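Local coordinates for protein putative Zn-dependent exopeptidase (Bacteroides vulgatus ATCC 8482, PDB 3GUX) that is a putative zinc-dependent exopeptidase of peptidase family M28, probably an aminopeptidase that removes residues from the N-terminus of peptides, at residues Ser218-Ala222 / Pro264-Ile268. Sequence-based numbering, arbitrary orientation.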
# COMPACT_ATOMS: atom_id res chain seq x y z
N SER A 218 -13.63 -5.26 0.40
CA SER A 218 -12.89 -5.70 1.58
C SER A 218 -13.81 -6.37 2.64
O SER A 218 -13.45 -7.39 3.21
CB SER A 218 -12.13 -4.54 2.24
OG SER A 218 -11.19 -3.88 1.34
N ALA A 219 -15.01 -5.81 2.83
CA ALA A 219 -15.98 -6.26 3.81
C ALA A 219 -16.67 -7.57 3.43
O ALA A 219 -17.38 -8.14 4.26
CB ALA A 219 -17.02 -5.18 4.03
N ARG A 220 -16.57 -8.02 2.18
CA ARG A 220 -17.11 -9.35 1.84
C ARG A 220 -16.02 -10.38 1.55
O ARG A 220 -16.29 -11.56 1.51
CB ARG A 220 -18.14 -9.27 0.71
CG ARG A 220 -17.63 -8.96 -0.62
CD ARG A 220 -18.79 -9.02 -1.60
NE ARG A 220 -18.28 -8.74 -2.94
CZ ARG A 220 -17.82 -9.66 -3.79
NH1 ARG A 220 -17.78 -10.96 -3.49
NH2 ARG A 220 -17.37 -9.27 -4.97
N THR A 221 -14.79 -9.94 1.35
CA THR A 221 -13.66 -10.81 1.08
C THR A 221 -12.62 -10.87 2.20
O THR A 221 -11.83 -11.86 2.28
CB THR A 221 -12.94 -10.31 -0.20
OG1 THR A 221 -12.73 -8.90 -0.08
CG2 THR A 221 -13.77 -10.60 -1.44
N ALA A 222 -12.66 -9.86 3.10
CA ALA A 222 -11.66 -9.76 4.17
C ALA A 222 -12.22 -9.10 5.46
O ALA A 222 -11.55 -8.22 6.01
CB ALA A 222 -10.47 -8.97 3.63
N PRO A 264 -6.77 -12.48 0.95
CA PRO A 264 -7.74 -11.43 1.29
C PRO A 264 -7.00 -10.10 1.48
O PRO A 264 -5.92 -10.07 2.06
CB PRO A 264 -8.32 -11.90 2.61
CG PRO A 264 -7.27 -12.81 3.17
CD PRO A 264 -6.76 -13.53 1.97
N CYS A 265 -7.56 -9.03 0.96
CA CYS A 265 -6.85 -7.78 0.97
C CYS A 265 -7.79 -6.65 1.31
O CYS A 265 -8.82 -6.47 0.65
CB CYS A 265 -6.24 -7.56 -0.39
SG CYS A 265 -5.10 -6.23 -0.42
N VAL A 266 -7.39 -5.87 2.32
CA VAL A 266 -8.19 -4.78 2.85
C VAL A 266 -7.78 -3.45 2.24
O VAL A 266 -6.62 -3.08 2.31
CB VAL A 266 -8.06 -4.69 4.43
CG1 VAL A 266 -8.91 -3.60 4.99
CG2 VAL A 266 -8.44 -6.02 5.10
N ASP A 267 -8.74 -2.72 1.68
CA ASP A 267 -8.48 -1.39 1.18
C ASP A 267 -8.78 -0.33 2.26
O ASP A 267 -9.92 -0.26 2.76
CB ASP A 267 -9.32 -1.15 -0.08
CG ASP A 267 -8.87 0.06 -0.89
OD1 ASP A 267 -7.83 0.71 -0.56
OD2 ASP A 267 -9.56 0.36 -1.89
N ILE A 268 -7.76 0.44 2.67
CA ILE A 268 -7.90 1.58 3.58
C ILE A 268 -7.91 2.76 2.62
O ILE A 268 -6.85 3.11 2.09
CB ILE A 268 -6.73 1.71 4.61
CG1 ILE A 268 -6.58 0.39 5.41
CG2 ILE A 268 -6.94 2.94 5.50
CD1 ILE A 268 -5.41 0.42 6.47
O HOH W 1 -9.78 -8.74 -0.65
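Ser218 meets the edge of strand 265-268 through its hydroxyl: the backbone N of Asp267 donates to Ser218 OG across 2.7 Å, in a nearly straight bond with an angle of 174° at the hydrogen. The torsion that brings this about (chi1 -58°, OG anti to the serine's own carbonyl carbon) points the oxygen at the strand, where it also lies 3.5 Å from Val266 CA. Replacing Ser218 with an alanine would probably leave the buried N-H of Asp267 without this acceptor. The strand is one of the two outermost strands of the mixed sheet at the core of the M28 peptidase fold; its other edge pairs with strand 198-203 through backbone bonds to Gly199 and Leu201, while the short helix 218-221 lies along the edge that carries the N-H groups of Cys265 and Asp267, and meets them through a side-chain hydroxyl and a water. That water sits nearer the start of the strand, accepting from Cys265 N at 2.8 Å and donating to Thr221 OG1 at 3.0 Å; the threonine hydroxyl is also hydrogen-bonded to the carbonyl of Tyr217. Around Ala222 the contact is apolar. Ala222 CB packs against both Pro264 CB, 3.8 Å away, and Val266 CG2, 3.9 Å away, the valine presenting the methyl that stands beside its backbone N because CG1 is anti to that atom (chi1 -178°). Pro264 CB also lies against the carbonyl oxygen of Thr221 at 3.5 Å. Glu225 and Met226 of helix 223-236 also touch Val266, and Glu225 reaches Pro264 too.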